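Local coordinates for protein cyclohexadienyl dehydratase (Synthetic construct, PDB 5JOS) that probably catalyses the dehydration steps of phenylalanine biosynthesis, acting on prephenate and arogenate, with the fold of a periplasmic binding protein, at residues K117-A120 against D121-S125; T182-A185 against L186-K190; V198-D201 against K202-H206; K239-E242 against K243-L247. One frame throughout, in Å; residues are numbered along the deposited sequence.

In the fold
Contact 3 touches all three of the others. Its Leu199 CD1 lies 3.9 Å from both Tyr241 CE2 and Leu247 CD2 of contact 4, Leu199 CD2 is 4.0 Å from Thr182 CG2 of contact 2, and Val198 CG1 packs 3.4 Å from Phe123 O of contact 1. Contacts 2 and 4 meet directly, with Leu186 CD2 3.7 Å from Leu247 CD1; contacts 1 and 2 do not touch, their nearest atoms being about 8 Å apart. Contact 2 supplies one ligand of the sodium ion, Ala189 O; the ion lies about 7 Å from the side chain of Lys246 and about 9 Å from that of Ala120. Bound benzoic acid lies about 12 Å from the Tyr188 side chain.

Contact 1: residues K117-A120 against D121-S125; sequences KEDA and DKFKS
Asp119 and Phe123 run side by side, four residues apart, and the carboxylate can be traced along the ring atom by atom. CB of Asp119 starts beside the ring, 3.8 Å from Phe123 CD2. CG then lies near both CE2 of Phe123 and CD of Lys122, which are on one side of it, a position it reaches by standing anti to the carbonyl carbon of Asp119 (chi1 -79°). At the tip the two oxygens part: OD2 comes to the ring edge, near its plane and 3.5 Å from Phe123 CE2, while OD1 lies 3.9 Å from Lys122 CD. The carboxylate is turned 76° from the ring plane. Lys122 NZ remains 4.8 Å from Asp119 OD1, so its charge is nearby without being in contact; OD2 has a further, weak and long ion pair with Arg116.

The backbone beneath is a beta turn following the 3-10 segment 117-119. Ala120 and Asp121, its central residues, both have helical phi/psi, close to a type I turn, and the turn closes through Lys122 N to Asp119 O at 3.0 Å. The same oxygen takes a weak second bond from Phe123 N. Lys122 CG stands 4.0 Å above the plane of the adjacent Phe123 ring, over its centre. The long arm of Lys124 curls back, NZ giving a 2.8 Å bond to Asp121 O in the carbonyl plane, on a lone pair. Ser125 follows as the N-cap of helix 126-129, its OG accepting from Asp128 N.

Contact 2: residues T182-A185 against L186-K190; sequences TVEA and LYYAK. With NA (sodium ion), chain B.
Glu184 and Tyr188 lie one helical turn apart, side by side, the carboxylate plane 77° from the ring plane. Tyr188 CD2 is 3.1 Å from Glu184 O, and at the far ends Tyr188 OH and Glu184 OE2 are 3.8 Å apart. With Tyr188 CG anti to its own carbonyl carbon (chi1 -61°), the ring leans back toward the start of the helix, beside the Glu184 carbonyl oxygen. With an alanine in place of Tyr188 the Glu184 side chain would probably be freer to turn, and Phe167 would probably be left without its stacking partner. Beneath the pair, Tyr188 N bonds to Glu184 O at 3.0 Å, almost straight at 176°. On another side of the helix, Thr182 CG2 packs 3.8 Å from Leu186 CD1, while Thr182 OG1 is held by hydrogen bonds with Thr112 OG1 and Gly110 N. Ala189 N bonds to Ala185 O, and its own carbonyl oxygen binds the sodium ion at 2.3 Å, alongside two waters and the carbonyl oxygens of His192 and Leu195. Ala185 and Ala189 bring helix 182-190 down on strands 111-116 and 195-197, touching Thr112, Leu114 and Ala197, while Leu186 also reaches Leu247 beyond helix 236-245.

Contact 3: residues V198-D201 against K202-H206; sequences VLVD and KPFTH
Two backbone N-H groups converge on Asp201 O: Phe204 N at 2.8 Å, and Thr205 N in a weak bond at 3.5 Å. The same oxygen lies in the plane of the Phe204 ring, at its edge. The side chains of Val200 and Phe204 cross obliquely and tightly, Val200 CG1 coming within 3.2 Å of Phe204 CD1 while its CG2 lies over one ring face. Val200 CG1 is anti to the backbone N (chi1 -177°), which leads that branch to the ring. Thr205 adds a methyl contact, CG2 to Val200 O at 3.1 Å. Exchanging Phe204 for an alanine would probably open a gap beside Val200 and leave Pro113, Leu126, Ile129 and Phe147 without the ring that joins them. The peptide bond before Pro203 is cis, and Lys202 and Pro203 occupy the two middle places of the turn. Lys202 is extended (phi/psi -60°/151°) and Pro203 nearly helical; with the bond from Phe204 N to Asp201 O, this is a type VIa turn, the reversal characteristic of cis-proline, and it delivers the chain into strand 205-213.

Contact 4: residues K239-E242 against K243-L247; sequences KLYE and KWLKL
At the end of helix 236-245, which has a pi-type turn at 243-245, the one-turn spacing of Tyr241 and Leu245 puts Leu245 CD1 over a face of the tyrosine ring. Leu245 CD1 makes a CH-pi contact, 4.3 Å from the Tyr241 ring centroid and 17° off the normal. Leu247 CD2 adds a second apolar touch, 4.1 Å from Tyr241 CD2, while the phenol OH is hydrogen-bonded to Tyr106 O. The carbonyl of Tyr241 is also in use: Leu245 N bonds to its O at 2.8 Å, and Leu247 N reaches the same atom in a weak bond as the chain leaves the helix, Lys246 having turned to positive phi (59°). On another side of the helix Leu240 CD2 meets the indole of Trp244 edge-on, in its plane, at 3.9 Å from CD1. Lys243 CE lies over one face of that indole, 3.3 Å above the plane. Both residues converge on Asp51 OD2, Lys243 NZ by a salt bridge and Trp244 NE1 by a hydrogen bond. Glu242 faces a like charge, its OE2 4.4 Å from Leu247 OXT. Glu242 O accepts a hydrogen bond from a water at 2.9 Å, and that water in turn weakly accepts from Lys246 NZ at 3.4 Å.

Contact 1: residues K117-A120 against D121-S125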
loop_
_atom_site.group_PDB
_atom_site.type_symbol
_atom_site.label_atom_id
_atom_site.label_comp_id
_atom_site.label_asym_id
_atom_site.label_seq_id
_atom_site.Cartn_x
_atom_site.Cartn_y
_atom_site.Cartn_z
ATOM N N LYS A 117 7.656 -6.342 19.979
ATOM C CA LYS A 117 7.607 -4.913 20.129
ATOM C C LYS A 117 8.977 -4.305 20.557
ATOM O O LYS A 117 9.482 -3.373 19.947
ATOM C CB LYS A 117 6.532 -4.571 21.143
ATOM C CG LYS A 117 6.665 -3.192 21.721
ATOM C CD LYS A 117 5.831 -2.242 20.934
ATOM C CE LYS A 117 4.713 -1.804 21.833
ATOM N NZ LYS A 117 5.278 -1.073 23.015
ATOM N N GLU A 118 9.533 -4.785 21.636
ATOM C CA GLU A 118 10.827 -4.291 22.076
ATOM C C GLU A 118 12.010 -4.565 21.113
ATOM O O GLU A 118 13.075 -4.040 21.312
ATOM C CB GLU A 118 11.175 -4.887 23.431
ATOM C CG GLU A 118 11.534 -6.375 23.383
ATOM C CD GLU A 118 10.360 -7.295 23.601
ATOM O OE1 GLU A 118 9.192 -6.900 23.268
ATOM O OE2 GLU A 118 10.640 -8.422 24.091
ATOM N N ASP A 119 11.844 -5.379 20.094
ATOM C CA ASP A 119 12.932 -5.630 19.153
ATOM C C ASP A 119 12.740 -4.784 17.928
ATOM O O ASP A 119 13.362 -5.038 16.913
ATOM C CB ASP A 119 12.872 -7.096 18.710
ATOM C CG ASP A 119 13.461 -8.052 19.721
ATOM O OD1 ASP A 119 13.952 -7.615 20.721
ATOM O OD2 ASP A 119 13.469 -9.260 19.491
ATOM N N ALA A 120 11.761 -3.877 17.933
ATOM C CA ALA A 120 11.386 -3.194 16.665
ATOM C C ALA A 120 12.561 -2.455 16.001
ATOM O O ALA A 120 12.779 -2.501 14.762
ATOM C CB ALA A 120 10.252 -2.195 16.913
ATOM N N ASP A 121 13.242 -1.724 16.865
ATOM C CA ASP A 121 14.438 -0.920 16.537
ATOM C C ASP A 121 15.611 -1.849 16.240
ATOM O O ASP A 121 16.528 -1.517 15.547
ATOM C CB ASP A 121 14.789 -0.080 17.761
ATOM C CG ASP A 121 14.979 -0.967 19.030
ATOM O OD1 ASP A 121 14.266 -2.060 19.203
ATOM O OD2 ASP A 121 15.877 -0.574 19.835
ATOM N N LYS A 122 15.552 -3.053 16.772
ATOM C CA LYS A 122 16.647 -3.956 16.656
ATOM C C LYS A 122 16.645 -4.691 15.338
ATOM O O LYS A 122 17.693 -5.134 14.931
ATOM C CB LYS A 122 16.592 -4.924 17.807
ATOM C CG LYS A 122 17.336 -6.177 17.537
ATOM C CD LYS A 122 17.280 -7.104 18.729
ATOM C CE LYS A 122 18.323 -8.188 18.489
ATOM N NZ LYS A 122 18.322 -9.235 19.528
ATOM N N PHE A 123 15.501 -4.853 14.671
ATOM C CA PHE A 123 15.502 -5.535 13.401
ATOM C C PHE A 123 14.936 -4.614 12.334
ATOM O O PHE A 123 13.722 -4.623 12.060
ATOM C CB PHE A 123 14.654 -6.803 13.478
ATOM C CG PHE A 123 15.221 -7.877 14.371
ATOM C CD1 PHE A 123 16.388 -8.515 14.041
ATOM C CD2 PHE A 123 14.524 -8.311 15.492
ATOM C CE1 PHE A 123 16.897 -9.549 14.838
ATOM C CE2 PHE A 123 14.990 -9.345 16.286
ATOM C CZ PHE A 123 16.183 -9.977 15.965
ATOM N N LYS A 124 15.787 -3.809 11.717
ATOM C CA LYS A 124 15.273 -2.867 10.736
ATOM C C LYS A 124 15.887 -2.949 9.370
ATOM O O LYS A 124 15.468 -2.232 8.457
ATOM C CB LYS A 124 15.242 -1.439 11.271
ATOM C CG LYS A 124 16.336 -1.027 12.228
ATOM C CD LYS A 124 16.379 0.502 12.292
ATOM C CE LYS A 124 17.439 1.047 13.249
ATOM N NZ LYS A 124 16.921 1.106 14.654
ATOM N N SER A 125 16.838 -3.846 9.205
ATOM C CA SER A 125 17.437 -4.088 7.912
ATOM C C SER A 125 17.636 -5.582 7.726
ATOM O O SER A 125 17.513 -6.397 8.691
ATOM C CB SER A 125 18.794 -3.407 7.814
ATOM O OG SER A 125 19.623 -3.972 8.807
#

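Contact 2: residues T182-A185 against L186-K190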
loop_
_atom_site.group_PDB
_atom_site.type_symbol
_atom_site.label_atom_id
_atom_site.label_comp_id
_atom_site.label_asym_id
_atom_site.label_seq_id
_atom_site.Cartn_x
_atom_site.Cartn_y
_atom_site.Cartn_z
ATOM N N THR A 182 3.201 -8.462 3.777
ATOM C CA THR A 182 3.048 -7.211 4.454
ATOM C C THR A 182 1.672 -7.119 5.162
ATOM O O THR A 182 1.592 -6.743 6.362
ATOM C CB THR A 182 3.250 -6.054 3.532
ATOM O OG1 THR A 182 4.573 -6.154 3.014
ATOM C CG2 THR A 182 3.061 -4.739 4.271
ATOM N N VAL A 183 0.618 -7.469 4.442
ATOM C CA VAL A 183 -0.695 -7.320 4.985
ATOM C C VAL A 183 -0.875 -8.102 6.256
ATOM O O VAL A 183 -1.415 -7.607 7.213
ATOM C CB VAL A 183 -1.797 -7.632 3.966
ATOM C CG1 VAL A 183 -1.894 -9.103 3.637
ATOM C CG2 VAL A 183 -3.097 -7.094 4.543
ATOM N N GLU A 184 -0.359 -9.306 6.312
ATOM C CA GLU A 184 -0.435 -10.095 7.494
ATOM C C GLU A 184 0.403 -9.576 8.627
ATOM O O GLU A 184 -0.048 -9.620 9.763
ATOM C CB GLU A 184 0.060 -11.515 7.241
ATOM C CG GLU A 184 -0.877 -12.197 6.316
ATOM C CD GLU A 184 -0.478 -13.617 6.068
ATOM O OE1 GLU A 184 -0.602 -13.946 4.899
ATOM O OE2 GLU A 184 -0.102 -14.368 7.022
ATOM N N ALA A 185 1.627 -9.204 8.354
ATOM C CA ALA A 185 2.458 -8.585 9.400
ATOM C C ALA A 185 1.768 -7.447 10.036
ATOM O O ALA A 185 1.790 -7.326 11.261
ATOM C CB ALA A 185 3.805 -8.089 8.887
ATOM N N LEU A 186 1.190 -6.568 9.216
ATOM C CA LEU A 186 0.597 -5.385 9.742
ATOM C C LEU A 186 -0.611 -5.710 10.635
ATOM O O LEU A 186 -0.897 -5.015 11.618
ATOM C CB LEU A 186 0.123 -4.454 8.646
ATOM C CG LEU A 186 1.252 -3.839 7.799
ATOM C CD1 LEU A 186 0.602 -3.045 6.672
ATOM C CD2 LEU A 186 2.091 -2.908 8.612
ATOM N N TYR A 187 -1.335 -6.730 10.257
ATOM C CA TYR A 187 -2.500 -7.123 10.953
ATOM C C TYR A 187 -2.178 -7.821 12.305
ATOM O O TYR A 187 -2.806 -7.509 13.310
ATOM C CB TYR A 187 -3.253 -8.056 10.070
ATOM C CG TYR A 187 -4.490 -8.633 10.673
ATOM C CD1 TYR A 187 -5.735 -8.002 10.592
ATOM C CD2 TYR A 187 -4.386 -9.861 11.324
ATOM C CE1 TYR A 187 -6.879 -8.615 11.186
ATOM C CE2 TYR A 187 -5.478 -10.464 11.901
ATOM C CZ TYR A 187 -6.703 -9.865 11.843
ATOM O OH TYR A 187 -7.669 -10.606 12.460
ATOM N N TYR A 188 -1.264 -8.742 12.309
ATOM C CA TYR A 188 -0.784 -9.290 13.558
ATOM C C TYR A 188 -0.173 -8.277 14.497
ATOM O O TYR A 188 -0.462 -8.325 15.693
ATOM C CB TYR A 188 0.201 -10.396 13.377
ATOM C CG TYR A 188 -0.356 -11.588 12.628
ATOM C CD1 TYR A 188 -1.502 -12.249 13.046
ATOM C CD2 TYR A 188 0.382 -12.133 11.530
ATOM C CE1 TYR A 188 -1.987 -13.376 12.325
ATOM C CE2 TYR A 188 -0.057 -13.246 10.830
ATOM C CZ TYR A 188 -1.237 -13.859 11.225
ATOM O OH TYR A 188 -1.618 -14.914 10.459
ATOM N N ALA A 189 0.606 -7.324 13.990
ATOM C CA ALA A 189 1.093 -6.287 14.857
ATOM C C ALA A 189 0.019 -5.391 15.334
ATOM O O ALA A 189 0.065 -4.875 16.460
ATOM C CB ALA A 189 2.184 -5.499 14.167
ATOM N N LYS A 190 -0.963 -5.077 14.526
ATOM C CA LYS A 190 -1.928 -4.204 15.129
ATOM C C LYS A 190 -2.734 -4.852 16.242
ATOM O O LYS A 190 -3.106 -4.175 17.160
ATOM C CB LYS A 190 -2.804 -3.489 14.147
ATOM C CG LYS A 190 -3.868 -4.212 13.423
ATOM C CD LYS A 190 -4.664 -3.172 12.615
ATOM C CE LYS A 190 -5.658 -3.869 11.691
ATOM N NZ LYS A 190 -6.798 -2.912 11.501
HETATM NA NA NA B . 1.274 -4.346 18.327
HETATM O O HOH W 1 1.537 -2.383 17.097
HETATM O O HOH W 2 2.541 -3.240 20.046
#

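Contact 3: residues V198-D201 against K202-H206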
loop_
_atom_site.group_PDB
_atom_site.type_symbol
_atom_site.label_atom_id
_atom_site.label_comp_id
_atom_site.label_asym_id
_atom_site.label_seq_id
_atom_site.Cartn_x
_atom_site.Cartn_y
_atom_site.Cartn_z
ATOM N N VAL A 198 7.919 -4.350 11.001
ATOM C CA VAL A 198 8.922 -3.342 10.597
ATOM C C VAL A 198 9.008 -3.251 9.078
ATOM O O VAL A 198 9.317 -4.225 8.456
ATOM C CB VAL A 198 10.301 -3.731 11.153
ATOM C CG1 VAL A 198 11.301 -2.613 10.881
ATOM C CG2 VAL A 198 10.197 -3.975 12.649
ATOM N N LEU A 199 8.690 -2.121 8.456
ATOM C CA LEU A 199 8.724 -2.042 6.978
ATOM C C LEU A 199 10.201 -1.874 6.559
ATOM O O LEU A 199 10.902 -1.108 7.123
ATOM C CB LEU A 199 7.877 -0.940 6.358
ATOM C CG LEU A 199 6.339 -0.925 6.515
ATOM C CD1 LEU A 199 5.843 0.327 5.784
ATOM C CD2 LEU A 199 5.729 -2.256 5.997
ATOM N N VAL A 200 10.644 -2.728 5.673
ATOM C CA VAL A 200 12.004 -2.736 5.200
ATOM C C VAL A 200 11.866 -2.647 3.672
ATOM O O VAL A 200 10.901 -3.199 3.109
ATOM C CB VAL A 200 12.651 -4.095 5.554
ATOM C CG1 VAL A 200 14.119 -4.105 5.132
ATOM C CG2 VAL A 200 12.543 -4.393 7.037
ATOM N N ASP A 201 12.834 -2.058 2.998
ATOM C CA ASP A 201 12.839 -1.929 1.516
ATOM C C ASP A 201 13.392 -3.191 0.854
ATOM O O ASP A 201 13.263 -4.265 1.399
ATOM C CB ASP A 201 13.580 -0.655 1.141
ATOM C CG ASP A 201 12.986 0.542 1.825
ATOM O OD1 ASP A 201 11.754 0.545 1.948
ATOM O OD2 ASP A 201 13.702 1.458 2.269
ATOM N N LYS A 202 14.004 -3.103 -0.293
ATOM C CA LYS A 202 14.439 -4.309 -0.997
ATOM C C LYS A 202 15.412 -5.012 -0.072
ATOM O O LYS A 202 16.071 -4.389 0.709
ATOM C CB LYS A 202 15.203 -3.952 -2.257
ATOM C CG LYS A 202 14.482 -2.992 -3.203
ATOM C CD LYS A 202 13.216 -3.632 -3.778
ATOM C CE LYS A 202 12.876 -3.099 -5.173
ATOM N NZ LYS A 202 12.079 -4.128 -5.908
ATOM N N PRO A 203 15.513 -6.315 -0.151
ATOM C CA PRO A 203 14.795 -7.180 -1.045
ATOM C C PRO A 203 13.408 -7.536 -0.506
ATOM O O PRO A 203 12.715 -8.358 -1.077
ATOM C CB PRO A 203 15.729 -8.412 -1.100
ATOM C CG PRO A 203 16.330 -8.486 0.291
ATOM C CD PRO A 203 16.575 -7.022 0.615
ATOM N N PHE A 204 12.995 -6.993 0.635
ATOM C CA PHE A 204 11.732 -7.470 1.252
ATOM C C PHE A 204 10.513 -7.057 0.392
ATOM O O PHE A 204 9.637 -7.868 0.089
ATOM C CB PHE A 204 11.592 -6.904 2.658
ATOM C CG PHE A 204 12.526 -7.498 3.673
ATOM C CD1 PHE A 204 13.845 -7.062 3.812
ATOM C CD2 PHE A 204 12.090 -8.503 4.526
ATOM C CE1 PHE A 204 14.708 -7.656 4.767
ATOM C CE2 PHE A 204 12.927 -9.068 5.490
ATOM C CZ PHE A 204 14.237 -8.640 5.614
ATOM N N THR A 205 10.523 -5.802 -0.027
ATOM C CA THR A 205 9.449 -5.230 -0.835
ATOM C C THR A 205 9.554 -5.733 -2.257
ATOM O O THR A 205 10.616 -6.023 -2.689
ATOM C CB THR A 205 9.526 -3.735 -0.884
ATOM O OG1 THR A 205 10.758 -3.363 -1.401
ATOM C CG2 THR A 205 9.383 -3.145 0.455
ATOM N N HIS A 206 8.425 -5.980 -2.910
ATOM C CA HIS A 206 8.441 -6.455 -4.293
ATOM C C HIS A 206 7.326 -5.870 -5.101
ATOM O O HIS A 206 7.211 -6.144 -6.256
ATOM C CB HIS A 206 8.396 -8.002 -4.405
ATOM C CG HIS A 206 7.237 -8.667 -3.734
ATOM N ND1 HIS A 206 5.917 -8.344 -3.968
ATOM C CD2 HIS A 206 7.212 -9.706 -2.870
ATOM C CE1 HIS A 206 5.140 -9.095 -3.218
ATOM N NE2 HIS A 206 5.907 -9.948 -2.570
#

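Contact 4: residues K239-E242 against K243-L247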
loop_
_atom_site.group_PDB
_atom_site.type_symbol
_atom_site.label_atom_id
_atom_site.label_comp_id
_atom_site.label_asym_id
_atom_site.label_seq_id
_atom_site.Cartn_x
_atom_site.Cartn_y
_atom_site.Cartn_z
ATOM N N LYS A 239 1.517 10.327 8.653
ATOM C CA LYS A 239 0.362 10.379 9.569
ATOM C C LYS A 239 -0.691 9.378 9.123
ATOM O O LYS A 239 -1.312 8.716 9.912
ATOM C CB LYS A 239 -0.264 11.773 9.582
ATOM C CG LYS A 239 0.214 12.597 10.732
ATOM C CD LYS A 239 1.508 13.321 10.427
ATOM C CE LYS A 239 1.407 14.760 10.919
ATOM N NZ LYS A 239 2.543 15.598 10.435
ATOM N N LEU A 240 -0.854 9.247 7.837
ATOM C CA LEU A 240 -1.746 8.253 7.303
ATOM C C LEU A 240 -1.311 6.831 7.596
ATOM O O LEU A 240 -2.145 5.959 7.893
ATOM C CB LEU A 240 -1.855 8.421 5.789
ATOM C CG LEU A 240 -2.595 9.671 5.306
ATOM C CD1 LEU A 240 -2.523 9.705 3.763
ATOM C CD2 LEU A 240 -4.032 9.553 5.748
ATOM N N TYR A 241 -0.015 6.560 7.455
ATOM C CA TYR A 241 0.517 5.232 7.834
ATOM C C TYR A 241 0.221 4.955 9.289
ATOM O O TYR A 241 -0.227 3.876 9.709
ATOM C CB TYR A 241 2.034 5.188 7.653
ATOM C CG TYR A 241 2.509 4.795 6.258
ATOM C CD1 TYR A 241 1.918 5.325 5.140
ATOM C CD2 TYR A 241 3.599 3.913 6.075
ATOM C CE1 TYR A 241 2.349 5.007 3.870
ATOM C CE2 TYR A 241 4.038 3.579 4.778
ATOM C CZ TYR A 241 3.420 4.162 3.705
ATOM O OH TYR A 241 3.796 3.866 2.404
ATOM N N GLU A 242 0.441 5.961 10.092
ATOM C CA GLU A 242 0.198 5.778 11.475
ATOM C C GLU A 242 -1.292 5.495 11.776
ATOM O O GLU A 242 -1.645 4.509 12.450
ATOM C CB GLU A 242 0.696 7.024 12.140
ATOM C CG GLU A 242 0.487 7.087 13.586
ATOM C CD GLU A 242 1.161 8.342 14.061
ATOM O OE1 GLU A 242 0.451 9.271 14.461
ATOM O OE2 GLU A 242 2.396 8.434 13.900
ATOM N N LYS A 243 -2.141 6.383 11.287
ATOM C CA LYS A 243 -3.574 6.303 11.500
ATOM C C LYS A 243 -4.166 4.971 10.965
ATOM O O LYS A 243 -4.895 4.282 11.667
ATOM C CB LYS A 243 -4.250 7.483 10.814
ATOM C CG LYS A 243 -5.761 7.467 10.886
ATOM C CD LYS A 243 -6.415 8.657 10.178
ATOM C CE LYS A 243 -7.928 8.507 10.322
ATOM N NZ LYS A 243 -8.733 9.459 9.467
ATOM N N TRP A 244 -3.878 4.633 9.729
ATOM C CA TRP A 244 -4.512 3.490 9.090
ATOM C C TRP A 244 -3.721 2.193 9.181
ATOM O O TRP A 244 -4.312 1.186 9.174
ATOM C CB TRP A 244 -4.791 3.816 7.588
ATOM C CG TRP A 244 -5.777 4.899 7.413
ATOM C CD1 TRP A 244 -5.527 6.172 7.092
ATOM C CD2 TRP A 244 -7.193 4.801 7.644
ATOM N NE1 TRP A 244 -6.698 6.890 7.041
ATOM C CE2 TRP A 244 -7.738 6.056 7.394
ATOM C CE3 TRP A 244 -8.039 3.744 8.036
ATOM C CZ2 TRP A 244 -9.085 6.345 7.563
ATOM C CZ3 TRP A 244 -9.390 4.009 8.190
ATOM C CH2 TRP A 244 -9.910 5.323 7.959
ATOM N N LEU A 245 -2.399 2.216 9.226
ATOM C CA LEU A 245 -1.633 0.985 9.283
ATOM C C LEU A 245 -1.098 0.709 10.676
ATOM O O LEU A 245 -0.488 -0.318 10.918
ATOM C CB LEU A 245 -0.465 1.065 8.354
ATOM C CG LEU A 245 -0.763 1.373 6.887
ATOM C CD1 LEU A 245 0.507 1.163 6.067
ATOM C CD2 LEU A 245 -1.903 0.555 6.337
ATOM N N LYS A 246 -1.323 1.639 11.587
ATOM C CA LYS A 246 -0.897 1.517 12.955
ATOM C C LYS A 246 0.583 1.347 13.036
ATOM O O LYS A 246 1.050 0.667 13.901
ATOM C CB LYS A 246 -1.547 0.329 13.667
ATOM C CG LYS A 246 -3.041 0.285 13.580
ATOM C CD LYS A 246 -3.563 1.383 14.445
ATOM C CE LYS A 246 -4.877 1.889 13.940
ATOM N NZ LYS A 246 -5.219 2.887 14.983
ATOM N N LEU A 247 1.282 1.905 12.085
ATOM C CA LEU A 247 2.716 2.013 12.108
ATOM C C LEU A 247 2.987 3.328 12.807
ATOM O O LEU A 247 3.248 3.378 14.012
ATOM C CB LEU A 247 3.235 2.111 10.677
ATOM C CG LEU A 247 3.772 0.862 10.052
ATOM C CD1 LEU A 247 3.609 -0.388 10.917
ATOM C CD2 LEU A 247 3.245 0.706 8.661
ATOM O OXT LEU A 247 2.920 4.378 12.155
HETATM O O HOH W 3 -2.333 4.615 15.218
#